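Local coordinates for Lmo0135 protein (Listeria monocytogenes EGD-e, PDB 5ISU) that serves as CtaP, the substrate-binding protein of an ABC transporter, and probably captures peptides for uptake into the cell, at residues K232-S237 and V471-S476; I22-D27 and F211-D216; D430-K435 and Q446-K451; K311-K316 and K451-I456. All coordinates share one frame; numbering follows the deposited sequence.

Contact 1 (K232-S237 and V471-S476); sequences KSIQPS and VLALDS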
loop_
_atom_site.group_PDB
_atom_site.type_symbol
_atom_site.label_atom_id
_atom_site.label_comp_id
_atom_site.label_asym_id
_atom_site.label_seq_id
_atom_site.Cartn_x
_atom_site.Cartn_y
_atom_site.Cartn_z
ATOM N N LYS A 232 16.448 -7.293 -5.699
ATOM C CA LYS A 232 16.071 -5.914 -5.407
ATOM C C LYS A 232 15.002 -5.437 -6.368
ATOM O O LYS A 232 14.766 -6.038 -7.422
ATOM C CB LYS A 232 17.277 -4.968 -5.567
ATOM C CG LYS A 232 17.778 -4.877 -7.011
ATOM C CD LYS A 232 19.118 -4.177 -7.157
ATOM C CE LYS A 232 19.064 -2.719 -6.760
ATOM N NZ LYS A 232 18.159 -1.904 -7.617
ATOM N N SER A 233 14.408 -4.315 -6.004
ATOM C CA SER A 233 13.460 -3.606 -6.835
ATOM C C SER A 233 14.234 -2.774 -7.867
ATOM O O SER A 233 15.302 -2.240 -7.572
ATOM C CB SER A 233 12.620 -2.681 -5.974
ATOM O OG SER A 233 11.915 -3.450 -5.007
ATOM N N ILE A 234 13.664 -2.661 -9.064
ATOM C CA ILE A 234 14.246 -1.941 -10.179
ATOM C C ILE A 234 13.268 -0.866 -10.651
ATOM O O ILE A 234 12.064 -1.081 -10.646
ATOM C CB ILE A 234 14.495 -2.909 -11.374
ATOM C CG1 ILE A 234 15.308 -4.129 -10.942
ATOM C CG2 ILE A 234 15.184 -2.207 -12.538
ATOM C CD1 ILE A 234 16.641 -3.806 -10.298
ATOM N N GLN A 235 13.784 0.296 -11.044
ATOM C CA GLN A 235 12.944 1.344 -11.598
ATOM C C GLN A 235 12.746 1.004 -13.077
ATOM O O GLN A 235 13.642 0.414 -13.707
ATOM C CB GLN A 235 13.591 2.711 -11.417
ATOM C CG GLN A 235 13.883 3.022 -9.962
ATOM C CD GLN A 235 12.643 2.875 -9.103
ATOM O OE1 GLN A 235 12.544 1.953 -8.289
ATOM N NE2 GLN A 235 11.650 3.717 -9.354
ATOM N N PRO A 236 11.562 1.318 -13.634
ATOM C CA PRO A 236 11.281 1.012 -15.041
ATOM C C PRO A 236 12.390 1.410 -16.035
ATOM O O PRO A 236 12.731 0.620 -16.923
ATOM C CB PRO A 236 10.013 1.815 -15.306
ATOM C CG PRO A 236 9.305 1.823 -13.998
ATOM C CD PRO A 236 10.362 1.811 -12.933
ATOM N N SER A 237 12.945 2.612 -15.857
ATOM C CA SER A 237 13.992 3.142 -16.731
ATOM C C SER A 237 15.302 2.343 -16.655
ATOM O O SER A 237 16.119 2.417 -17.564
ATOM C CB SER A 237 14.248 4.635 -16.422
ATOM O OG SER A 237 14.663 4.837 -15.071
ATOM N N VAL A 471 8.667 -3.753 -10.178
ATOM C CA VAL A 471 9.603 -4.645 -10.887
ATOM C C VAL A 471 10.721 -5.106 -9.962
ATOM O O VAL A 471 11.290 -4.293 -9.223
ATOM C CB VAL A 471 10.256 -3.930 -12.091
ATOM C CG1 VAL A 471 11.118 -4.891 -12.890
ATOM C CG2 VAL A 471 9.194 -3.329 -13.000
ATOM N N LEU A 472 11.012 -6.404 -10.006
ATOM C CA LEU A 472 12.103 -7.000 -9.252
ATOM C C LEU A 472 13.093 -7.659 -10.193
ATOM O O LEU A 472 12.725 -8.169 -11.258
ATOM C CB LEU A 472 11.616 -8.140 -8.369
ATOM C CG LEU A 472 10.628 -7.830 -7.270
ATOM C CD1 LEU A 472 10.141 -9.148 -6.695
ATOM C CD2 LEU A 472 11.253 -6.925 -6.213
ATOM N N ALA A 473 14.335 -7.718 -9.736
ATOM C CA ALA A 473 15.380 -8.427 -10.426
ATOM C C ALA A 473 15.876 -9.456 -9.412
ATOM O O ALA A 473 16.223 -9.097 -8.282
ATOM C CB ALA A 473 16.493 -7.488 -10.846
ATOM N N LEU A 474 15.870 -10.725 -9.815
ATOM C CA LEU A 474 16.300 -11.841 -8.969
ATOM C C LEU A 474 17.398 -12.639 -9.672
ATOM O O LEU A 474 17.166 -13.160 -10.750
ATOM C CB LEU A 474 15.122 -12.788 -8.689
ATOM C CG LEU A 474 15.468 -14.071 -7.915
ATOM C CD1 LEU A 474 16.024 -13.679 -6.560
ATOM C CD2 LEU A 474 14.292 -15.036 -7.733
ATOM N N ASP A 475 18.557 -12.763 -9.026
ATOM C CA ASP A 475 19.704 -13.530 -9.541
ATOM C C ASP A 475 19.186 -14.894 -10.077
ATOM O O ASP A 475 18.489 -15.651 -9.358
ATOM C CB ASP A 475 20.755 -13.646 -8.421
ATOM C CG ASP A 475 21.963 -14.507 -8.782
ATOM O OD1 ASP A 475 21.934 -15.303 -9.755
ATOM O OD2 ASP A 475 22.955 -14.428 -8.020
ATOM N N SER A 476 19.511 -15.172 -11.345
ATOM C CA SER A 476 19.046 -16.380 -12.048
ATOM C C SER A 476 19.386 -17.700 -11.399
ATOM O O SER A 476 18.757 -18.691 -11.711
ATOM C CB SER A 476 19.483 -16.387 -13.524
ATOM O OG SER A 476 18.692 -15.468 -14.256
HETATM O O HOH W 1 9.606 -1.378 -9.232
#
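I234 lays its CG1-CD1 arm against the methyl group of A473, with I234 CG1 3.6 Å from A473 CB. The two backbones form an antiparallel pair in the seven-stranded mixed sheet, where the short strand 231-233 runs beside the long strand 462-475. K232 and A473 are the hydrogen-bonded pair, exchanging two bonds: A473 N to K232 O is 2.9 Å and nearly linear, whereas K232 N to A473 O is longer at 3.2 Å. S233 faces L472 in the next, non-hydrogen-bonded pair, and its OG touches L472 CD2 at 3.7 Å, both side chains lying on the face covered by M491. A473 lies with K232 on the other face, the one packed by helix 217-225. CG1 of I234 is set anti to the carbonyl carbon (chi1 -53°), which carries the arm along the strand to A473 while CB stays near V471 CG1. The K232 chain bends at its last two torsions, and its NZ gives a bond to S233 O at 2.9 Å; N221 of the covering helix is a second partner. Beyond S233 the chains diverge. I234 N still reaches V471 O at 2.9 Å, though it approaches from above the carbonyl plane. The next link is a water, which accepts from V471 N at 2.7 Å and donates to I234 O at 2.9 Å.

Contact 2 (I22-D27 and F211-D216); sequences IGVTGD and FRITKD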
loop_
_atom_site.group_PDB
_atom_site.type_symbol
_atom_site.label_atom_id
_atom_site.label_comp_id
_atom_site.label_asym_id
_atom_site.label_seq_id
_atom_site.Cartn_x
_atom_site.Cartn_y
_atom_site.Cartn_z
ATOM N N ILE A 22 19.428 -9.115 -0.142
ATOM C CA ILE A 22 18.349 -8.313 -0.721
ATOM C C ILE A 22 18.656 -6.831 -0.583
ATOM O O ILE A 22 18.980 -6.354 0.499
ATOM C CB ILE A 22 17.019 -8.609 -0.024
ATOM C CG1 ILE A 22 16.796 -10.118 0.083
ATOM C CG2 ILE A 22 15.864 -7.898 -0.744
ATOM C CD1 ILE A 22 15.478 -10.489 0.728
ATOM N N GLY A 23 18.538 -6.103 -1.680
ATOM C CA GLY A 23 18.858 -4.672 -1.680
ATOM C C GLY A 23 17.649 -3.842 -1.303
ATOM O O GLY A 23 16.571 -4.051 -1.849
ATOM N N VAL A 24 17.816 -2.963 -0.317
ATOM C CA VAL A 24 16.762 -2.025 0.084
ATOM C C VAL A 24 17.384 -0.626 0.032
ATOM O O VAL A 24 18.617 -0.485 0.012
ATOM C CB VAL A 24 16.167 -2.342 1.458
ATOM C CG1 VAL A 24 15.496 -3.695 1.424
ATOM C CG2 VAL A 24 17.221 -2.301 2.549
ATOM N N THR A 25 16.547 0.401 0.035
ATOM C CA THR A 25 17.025 1.770 -0.147
ATOM C C THR A 25 17.369 2.591 1.101
ATOM O O THR A 25 18.208 3.495 1.012
ATOM C CB THR A 25 16.023 2.576 -0.995
ATOM O OG1 THR A 25 14.755 2.617 -0.331
ATOM C CG2 THR A 25 15.874 1.944 -2.385
ATOM N N GLY A 26 16.730 2.309 2.234
ATOM C CA GLY A 26 16.992 3.064 3.464
ATOM C C GLY A 26 17.024 2.201 4.701
ATOM O O GLY A 26 16.918 0.969 4.610
ATOM N N ASP A 27 17.191 2.848 5.857
ATOM C CA ASP A 27 17.212 2.157 7.147
ATOM C C ASP A 27 15.804 1.859 7.593
ATOM O O ASP A 27 14.895 2.662 7.362
ATOM C CB ASP A 27 17.865 2.989 8.271
ATOM C CG ASP A 27 19.378 3.102 8.139
ATOM O OD1 ASP A 27 19.859 4.007 7.411
ATOM O OD2 ASP A 27 20.081 2.340 8.847
ATOM N N PHE A 211 19.588 -8.021 4.464
ATOM C CA PHE A 211 18.997 -6.871 3.779
ATOM C C PHE A 211 20.094 -5.834 3.713
ATOM O O PHE A 211 20.490 -5.300 4.746
ATOM C CB PHE A 211 17.771 -6.327 4.512
ATOM C CG PHE A 211 16.568 -7.219 4.399
ATOM C CD1 PHE A 211 15.676 -7.070 3.340
ATOM C CD2 PHE A 211 16.339 -8.220 5.325
ATOM C CE1 PHE A 211 14.570 -7.887 3.219
ATOM C CE2 PHE A 211 15.239 -9.060 5.202
ATOM C CZ PHE A 211 14.348 -8.884 4.161
ATOM N N ARG A 212 20.590 -5.587 2.495
ATOM C CA ARG A 212 21.688 -4.635 2.234
ATOM C C ARG A 212 21.176 -3.239 1.877
ATOM O O ARG A 212 20.487 -3.061 0.886
ATOM C CB ARG A 212 22.560 -5.180 1.095
ATOM C CG ARG A 212 23.658 -4.272 0.565
ATOM C CD ARG A 212 24.665 -3.864 1.618
ATOM N NE ARG A 212 25.430 -4.988 2.161
ATOM C CZ ARG A 212 26.375 -4.865 3.097
ATOM N NH1 ARG A 212 26.683 -3.666 3.606
ATOM N NH2 ARG A 212 27.017 -5.946 3.538
ATOM N N ILE A 213 21.584 -2.249 2.654
ATOM C CA ILE A 213 21.137 -0.873 2.472
ATOM C C ILE A 213 22.006 -0.079 1.483
ATOM O O ILE A 213 23.091 0.329 1.833
ATOM C CB ILE A 213 21.125 -0.146 3.842
ATOM C CG1 ILE A 213 20.269 -0.924 4.846
ATOM C CG2 ILE A 213 20.616 1.285 3.688
ATOM C CD1 ILE A 213 20.262 -0.346 6.244
ATOM N N THR A 214 21.519 0.136 0.256
ATOM C CA THR A 214 22.247 0.927 -0.757
ATOM C C THR A 214 21.253 1.838 -1.490
ATOM O O THR A 214 20.368 1.368 -2.230
ATOM C CB THR A 214 23.046 0.063 -1.773
ATOM O OG1 THR A 214 23.856 -0.897 -1.077
ATOM C CG2 THR A 214 23.973 0.954 -2.665
ATOM N N LYS A 215 21.449 3.142 -1.280
ATOM C CA LYS A 215 20.614 4.221 -1.810
ATOM C C LYS A 215 20.801 4.481 -3.319
ATOM O O LYS A 215 19.837 4.426 -4.086
ATOM C CB LYS A 215 20.950 5.481 -1.002
ATOM C CG LYS A 215 20.029 6.678 -1.168
ATOM C CD LYS A 215 20.401 7.737 -0.131
ATOM C CE LYS A 215 19.499 8.956 -0.183
ATOM N NZ LYS A 215 19.646 9.711 -1.453
ATOM N N ASP A 216 22.038 4.741 -3.743
ATOM C CA ASP A 216 22.330 5.020 -5.164
ATOM C C ASP A 216 21.996 3.819 -6.067
ATOM O O ASP A 216 22.589 2.745 -5.935
ATOM C CB ASP A 216 23.794 5.452 -5.330
ATOM C CG ASP A 216 24.102 5.982 -6.731
ATOM O OD1 ASP A 216 24.293 5.168 -7.660
ATOM O OD2 ASP A 216 24.218 7.221 -6.883
#
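Strands 22-24 and 211-213 run parallel with a twist of 38° between their short axes, and I22, G23 and V24 lie beside F211, R212 and I213. R212 is held on both its polar backbone atoms: its N donates to I22 O at 2.7 Å and its O accepts from V24 N at 2.9 Å. T214 N then donates to V24 O at 3.0 Å, carrying the pairing one residue past the second strand. I22, V24, F211 and I213 share one face. Here I22 and F211 point the same way, side by side, with I22 CD1 3.7 Å from ring atom CE1 of F211. V24 CG1 meets the same ring at its edge, 3.9 Å from F211 CD1, and helix 39-48 also packs on F211. CG1 of I213 is anti to its carbonyl carbon (chi1 -55°), and with the chain extended beyond it CD1 comes within 3.7 Å of D27 OD2. That carboxylate oxygen is also bonded to G188 N and Y185 OH. Backbone bonds therefore set the register of strands 19-24 and 208-213, neighbours in a four-stranded mixed sheet completed by 190-195 and 180-186. The two donors on D27 OD2 would help stabilise its negative charge beside an isoleucine methyl.

Contact 3 (D430-K435 and Q446-K451); sequences DALWEK and QEIYEK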
loop_
_atom_site.group_PDB
_atom_site.type_symbol
_atom_site.label_atom_id
_atom_site.label_comp_id
_atom_site.label_asym_id
_atom_site.label_seq_id
_atom_site.Cartn_x
_atom_site.Cartn_y
_atom_site.Cartn_z
ATOM N N ASP A 430 -20.734 11.336 1.439
ATOM C CA ASP A 430 -20.226 10.935 2.750
ATOM C C ASP A 430 -21.206 9.994 3.475
ATOM O O ASP A 430 -20.767 9.096 4.194
ATOM C CB ASP A 430 -19.855 12.163 3.609
ATOM C CG ASP A 430 -18.597 12.919 3.075
ATOM O OD1 ASP A 430 -18.077 12.585 1.976
ATOM O OD2 ASP A 430 -18.132 13.858 3.761
ATOM N N ALA A 431 -22.511 10.172 3.244
ATOM C CA ALA A 431 -23.539 9.292 3.842
ATOM C C ALA A 431 -23.436 7.884 3.251
ATOM O O ALA A 431 -23.650 6.899 3.961
ATOM C CB ALA A 431 -24.950 9.862 3.644
ATOM N N LEU A 432 -23.112 7.804 1.954
ATOM C CA LEU A 432 -22.890 6.515 1.286
ATOM C C LEU A 432 -21.654 5.803 1.871
ATOM O O LEU A 432 -21.701 4.600 2.138
ATOM C CB LEU A 432 -22.730 6.677 -0.236
ATOM C CG LEU A 432 -24.011 6.854 -1.062
ATOM C CD1 LEU A 432 -23.687 7.300 -2.481
ATOM C CD2 LEU A 432 -24.842 5.568 -1.070
ATOM N N TRP A 433 -20.557 6.545 2.053
ATOM C CA TRP A 433 -19.349 5.972 2.649
ATOM C C TRP A 433 -19.705 5.321 3.970
ATOM O O TRP A 433 -19.403 4.150 4.171
ATOM C CB TRP A 433 -18.247 7.009 2.885
ATOM C CG TRP A 433 -17.428 7.436 1.661
ATOM C CD1 TRP A 433 -17.466 8.652 1.025
ATOM C CD2 TRP A 433 -16.427 6.666 0.977
ATOM N NE1 TRP A 433 -16.556 8.676 0.004
ATOM C CE2 TRP A 433 -15.907 7.473 -0.051
ATOM C CE3 TRP A 433 -15.908 5.378 1.147
ATOM C CZ2 TRP A 433 -14.902 7.021 -0.934
ATOM C CZ3 TRP A 433 -14.919 4.935 0.276
ATOM C CH2 TRP A 433 -14.425 5.758 -0.745
ATOM N N GLU A 434 -20.376 6.068 4.853
ATOM C CA GLU A 434 -20.764 5.531 6.171
ATOM C C GLU A 434 -21.753 4.372 6.088
ATOM O O GLU A 434 -21.650 3.417 6.847
ATOM C CB GLU A 434 -21.261 6.627 7.108
ATOM C CG GLU A 434 -20.126 7.555 7.539
ATOM C CD GLU A 434 -20.453 8.375 8.783
ATOM O OE1 GLU A 434 -21.655 8.577 9.087
ATOM O OE2 GLU A 434 -19.497 8.819 9.464
ATOM N N LYS A 435 -22.666 4.447 5.133
ATOM C CA LYS A 435 -23.632 3.384 4.905
ATOM C C LYS A 435 -22.911 2.098 4.461
ATOM O O LYS A 435 -23.257 1.013 4.896
ATOM C CB LYS A 435 -24.650 3.833 3.850
ATOM C CG LYS A 435 -25.834 2.904 3.590
ATOM C CD LYS A 435 -26.682 3.492 2.456
ATOM C CE LYS A 435 -27.752 2.544 1.920
ATOM N NZ LYS A 435 -28.830 2.266 2.898
ATOM N N GLN A 446 -22.173 -4.062 -2.546
ATOM C CA GLN A 446 -21.610 -3.864 -3.881
ATOM C C GLN A 446 -22.241 -2.629 -4.540
ATOM O O GLN A 446 -21.522 -1.781 -5.065
ATOM C CB GLN A 446 -21.798 -5.101 -4.784
ATOM C CG GLN A 446 -21.115 -4.978 -6.154
ATOM C CD GLN A 446 -21.322 -6.193 -7.062
ATOM O OE1 GLN A 446 -21.468 -6.052 -8.282
ATOM N NE2 GLN A 446 -21.368 -7.380 -6.474
ATOM N N GLU A 447 -23.567 -2.522 -4.483
ATOM C CA GLU A 447 -24.280 -1.377 -5.075
ATOM C C GLU A 447 -23.840 -0.026 -4.504
ATOM O O GLU A 447 -23.729 0.943 -5.239
ATOM C CB GLU A 447 -25.805 -1.529 -4.944
ATOM C CG GLU A 447 -26.371 -2.651 -5.800
ATOM C CD GLU A 447 -27.893 -2.767 -5.755
ATOM O OE1 GLU A 447 -28.573 -2.002 -5.026
ATOM O OE2 GLU A 447 -28.421 -3.643 -6.474
ATOM N N ILE A 448 -23.559 0.017 -3.203
ATOM C CA ILE A 448 -23.129 1.252 -2.544
ATOM C C ILE A 448 -21.760 1.709 -3.052
ATOM O O ILE A 448 -21.590 2.878 -3.413
ATOM C CB ILE A 448 -23.111 1.104 -1.000
ATOM C CG1 ILE A 448 -24.540 0.922 -0.490
ATOM C CG2 ILE A 448 -22.497 2.343 -0.342
ATOM C CD1 ILE A 448 -24.640 0.409 0.932
ATOM N N TYR A 449 -20.783 0.811 -3.080
ATOM C CA TYR A 449 -19.466 1.216 -3.569
ATOM C C TYR A 449 -19.458 1.477 -5.088
ATOM O O TYR A 449 -18.627 2.244 -5.574
ATOM C CB TYR A 449 -18.363 0.276 -3.093
ATOM C CG TYR A 449 -18.166 0.398 -1.592
ATOM C CD1 TYR A 449 -17.490 1.486 -1.045
ATOM C CD2 TYR A 449 -18.679 -0.552 -0.728
ATOM C CE1 TYR A 449 -17.343 1.621 0.326
ATOM C CE2 TYR A 449 -18.533 -0.431 0.639
ATOM C CZ TYR A 449 -17.865 0.649 1.166
ATOM O OH TYR A 449 -17.704 0.723 2.535
ATOM N N GLU A 450 -20.395 0.883 -5.824
ATOM C CA GLU A 450 -20.518 1.200 -7.263
ATOM C C GLU A 450 -20.989 2.642 -7.434
ATOM O O GLU A 450 -20.433 3.375 -8.268
ATOM C CB GLU A 450 -21.414 0.220 -8.003
ATOM C CG GLU A 450 -20.723 -1.119 -8.200
ATOM C CD GLU A 450 -21.549 -2.134 -8.966
ATOM O OE1 GLU A 450 -22.791 -1.977 -9.070
ATOM O OE2 GLU A 450 -20.944 -3.107 -9.464
ATOM N N LYS A 451 -21.949 3.072 -6.614
ATOM C CA LYS A 451 -22.411 4.446 -6.700
ATOM C C LYS A 451 -21.309 5.401 -6.329
ATOM O O LYS A 451 -21.177 6.441 -6.953
ATOM C CB LYS A 451 -23.677 4.737 -5.862
ATOM C CG LYS A 451 -24.954 4.192 -6.487
ATOM C CD LYS A 451 -26.197 5.024 -6.132
ATOM C CE LYS A 451 -26.638 4.921 -4.678
ATOM N NZ LYS A 451 -27.246 3.598 -4.359
HETATM O O HOH W 2 -17.077 2.897 3.531
#
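I448 faces L432 directly and makes the closest approach, with its branch methyl CG2 3.4 Å from the backbone oxygen L432 O and 4.1 Å from L432 CD2. The other arm of I448 goes to a different neighbour: CG1 is anti to the carbonyl carbon (chi1 -67°), and CD1 comes to rest against the aliphatic chain of K435, 3.8 Å from CG. The K435 methylenes cross this arm at about a right angle. These residues belong to helices 427-438 and 442-458, joined by a short turn into an antiparallel helical hairpin, whose short axes pass 9.5 Å apart at 151°. On the next residue, Y449, the ring reaches W433 by its rim: CE1 is 4.1 Å from W433 CE3, and the two side chains cross at about a right angle. Y449 OH donates to a water modelled 2.5 Å away, a distance short enough to be taken with caution, and this water in turn donates to W433 O at 2.7 Å. R445 also bonds to Y449 OH. Two residues further on, K451 bends at its third and fourth torsions and brings CE to 4.1 Å from L432 CD2, so that hydrocarbon rather than charge meets the leucine. I452, next in the helix, packs against L432 and W433.

Contact 4 (K311-K316 and K451-I456); sequences KYFTDK and KIQNTI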
loop_
_atom_site.group_PDB
_atom_site.type_symbol
_atom_site.label_atom_id
_atom_site.label_comp_id
_atom_site.label_asym_id
_atom_site.label_seq_id
_atom_site.Cartn_x
_atom_site.Cartn_y
_atom_site.Cartn_z
ATOM N N LYS A 311 -12.208 -4.984 -3.120
ATOM C CA LYS A 311 -13.578 -5.471 -3.332
ATOM C C LYS A 311 -14.498 -4.425 -3.921
ATOM O O LYS A 311 -14.460 -3.258 -3.535
ATOM C CB LYS A 311 -14.247 -6.021 -2.076
ATOM C CG LYS A 311 -13.910 -7.458 -1.779
ATOM C CD LYS A 311 -14.971 -8.116 -0.923
ATOM C CE LYS A 311 -15.196 -7.413 0.403
ATOM N NZ LYS A 311 -16.206 -8.181 1.187
ATOM N N TYR A 312 -15.326 -4.890 -4.857
ATOM C CA TYR A 312 -16.326 -4.088 -5.552
ATOM C C TYR A 312 -15.734 -3.170 -6.625
ATOM O O TYR A 312 -16.427 -2.314 -7.186
ATOM C CB TYR A 312 -17.234 -3.354 -4.552
ATOM C CG TYR A 312 -17.700 -4.284 -3.434
ATOM C CD1 TYR A 312 -18.365 -5.472 -3.721
ATOM C CD2 TYR A 312 -17.465 -3.977 -2.101
ATOM C CE1 TYR A 312 -18.785 -6.325 -2.714
ATOM C CE2 TYR A 312 -17.886 -4.821 -1.076
ATOM C CZ TYR A 312 -18.536 -5.996 -1.384
ATOM O OH TYR A 312 -18.940 -6.829 -0.371
ATOM N N PHE A 313 -14.463 -3.372 -6.950
ATOM C CA PHE A 313 -13.869 -2.617 -8.028
ATOM C C PHE A 313 -14.697 -2.852 -9.293
ATOM O O PHE A 313 -15.158 -3.965 -9.516
ATOM C CB PHE A 313 -12.450 -3.100 -8.316
ATOM C CG PHE A 313 -11.885 -2.572 -9.608
ATOM C CD1 PHE A 313 -11.203 -1.380 -9.640
ATOM C CD2 PHE A 313 -12.047 -3.282 -10.803
ATOM C CE1 PHE A 313 -10.684 -0.880 -10.838
ATOM C CE2 PHE A 313 -11.522 -2.792 -12.007
ATOM C CZ PHE A 313 -10.855 -1.582 -12.024
ATOM N N THR A 314 -14.899 -1.796 -10.085
ATOM C CA THR A 314 -15.558 -1.911 -11.395
ATOM C C THR A 314 -14.906 -0.907 -12.332
ATOM O O THR A 314 -14.660 0.221 -11.936
ATOM C CB THR A 314 -17.094 -1.701 -11.371
ATOM O OG1 THR A 314 -17.601 -1.781 -12.711
ATOM C CG2 THR A 314 -17.480 -0.346 -10.814
ATOM N N ASP A 315 -14.615 -1.325 -13.565
ATOM C CA ASP A 315 -14.016 -0.419 -14.559
ATOM C C ASP A 315 -15.087 0.256 -15.415
ATOM O O ASP A 315 -14.758 0.932 -16.399
ATOM C CB ASP A 315 -12.982 -1.144 -15.453
ATOM C CG ASP A 315 -13.614 -2.181 -16.406
ATOM O OD1 ASP A 315 -14.860 -2.294 -16.498
ATOM O OD2 ASP A 315 -12.838 -2.888 -17.081
ATOM N N LYS A 316 -16.361 0.085 -15.042
ATOM C CA LYS A 316 -17.473 0.666 -15.772
ATOM C C LYS A 316 -17.873 2.011 -15.177
ATOM O O LYS A 316 -18.984 2.186 -14.680
ATOM C CB LYS A 316 -18.663 -0.293 -15.747
ATOM C CG LYS A 316 -18.355 -1.668 -16.292
ATOM C CD LYS A 316 -19.572 -2.555 -16.186
ATOM C CE LYS A 316 -19.267 -3.949 -16.684
ATOM N NZ LYS A 316 -20.474 -4.795 -16.555
ATOM N N LYS A 451 -21.949 3.072 -6.614
ATOM C CA LYS A 451 -22.411 4.446 -6.700
ATOM C C LYS A 451 -21.309 5.401 -6.329
ATOM O O LYS A 451 -21.177 6.441 -6.953
ATOM C CB LYS A 451 -23.677 4.737 -5.862
ATOM C CG LYS A 451 -24.954 4.192 -6.487
ATOM C CD LYS A 451 -26.197 5.024 -6.132
ATOM C CE LYS A 451 -26.638 4.921 -4.678
ATOM N NZ LYS A 451 -27.246 3.598 -4.359
ATOM N N ILE A 452 -20.529 5.052 -5.311
ATOM C CA ILE A 452 -19.403 5.888 -4.859
ATOM C C ILE A 452 -18.388 6.063 -5.991
ATOM O O ILE A 452 -17.990 7.192 -6.300
ATOM C CB ILE A 452 -18.758 5.327 -3.571
ATOM C CG1 ILE A 452 -19.772 5.416 -2.414
ATOM C CG2 ILE A 452 -17.490 6.101 -3.217
ATOM C CD1 ILE A 452 -19.326 4.758 -1.135
ATOM N N GLN A 453 -18.040 4.956 -6.648
ATOM C CA GLN A 453 -17.108 4.985 -7.787
ATOM C C GLN A 453 -17.703 5.826 -8.905
ATOM O O GLN A 453 -17.012 6.640 -9.519
ATOM C CB GLN A 453 -16.755 3.559 -8.283
ATOM C CG GLN A 453 -15.948 2.724 -7.287
ATOM C CD GLN A 453 -15.711 1.303 -7.761
ATOM O OE1 GLN A 453 -14.798 1.023 -8.558
ATOM N NE2 GLN A 453 -16.523 0.387 -7.260
ATOM N N ASN A 454 -18.989 5.634 -9.162
ATOM C CA ASN A 454 -19.684 6.427 -10.174
ATOM C C ASN A 454 -19.757 7.913 -9.843
ATOM O O ASN A 454 -19.510 8.736 -10.721
ATOM C CB ASN A 454 -21.069 5.843 -10.477
ATOM C CG ASN A 454 -20.987 4.684 -11.457
ATOM O OD1 ASN A 454 -21.304 3.540 -11.139
ATOM N ND2 ASN A 454 -20.483 4.974 -12.638
ATOM N N THR A 455 -20.027 8.269 -8.584
ATOM C CA THR A 455 -20.113 9.692 -8.222
ATOM C C THR A 455 -18.756 10.378 -8.345
ATOM O O THR A 455 -18.658 11.467 -8.907
ATOM C CB THR A 455 -20.671 9.909 -6.814
ATOM O OG1 THR A 455 -21.923 9.223 -6.680
ATOM C CG2 THR A 455 -20.879 11.403 -6.533
ATOM N N ILE A 456 -17.708 9.740 -7.839
ATOM C CA ILE A 456 -16.358 10.301 -7.943
ATOM C C ILE A 456 -15.954 10.530 -9.408
ATOM O O ILE A 456 -15.367 11.581 -9.750
ATOM C CB ILE A 456 -15.316 9.388 -7.234
ATOM C CG1 ILE A 456 -15.525 9.400 -5.703
ATOM C CG2 ILE A 456 -13.885 9.791 -7.577
ATOM C CD1 ILE A 456 -15.435 10.765 -5.051
#
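The side-chain amide of Q453 joins the loop backbone at two points. NE2 donates to Y312 O at 2.7 Å, the shorter bond, with the acceptor close to the amide plane but the nitrogen lying above the plane of the Y312 carbonyl. OE1 accepts from T314 N at 3.2 Å, with the donor in the plane of the Q453 side-chain carbonyl, on a lone pair of OE1. Together the two bonds fix the rotation of the amide, and T314 CG2 packs against it, 3.8 Å from Q453 NE2. An extended chain beyond CG (chi2 176°) lets Q453 span the gap from helix to loop.

Both ends of the buried amide have a further partner. OE1 is also bonded to S304 OG, and NE2 to Y449 O one turn back along the helix, so the group is held from its own helix as well as from the loop. T314 is in turn fixed by its hydroxyl: OG1 stands anti to the backbone N (chi1 177°), which leaves CG2 facing Q453 while OG1 receives K316 N at 3.2 Å. At Y312 the hydroxyl is anchored by D442, the first residue of helix 442-458, and its ring leans on Q446 and Y449. The loop between strand 299-301 and helix 324-334 is thus fastened to the flank of that helix by a two-point amide-to-backbone grip, next to an ST turn at T314-K316.

Contacts 1 and 2 pair strands on one side of the chain's centre and touch where K232 CB packs on G23 O, 3.9 Å apart. Contact 1 is buried and antiparallel, contact 2 partly buried and parallel; in both, backbone bonds dominate. Contacts 3 and 4 lie far off, with contact 3 about 39 Å from contact 1 between centres, and both use helix 442-458, sharing K451. Contact 3, partly buried, is hairpin packing of hydrocarbon and rings, aided by one water, whereas contact 4, at the surface, depends on one side-chain amide. The same helix leads along the chain into strand 462-475, linking this region to contact 1.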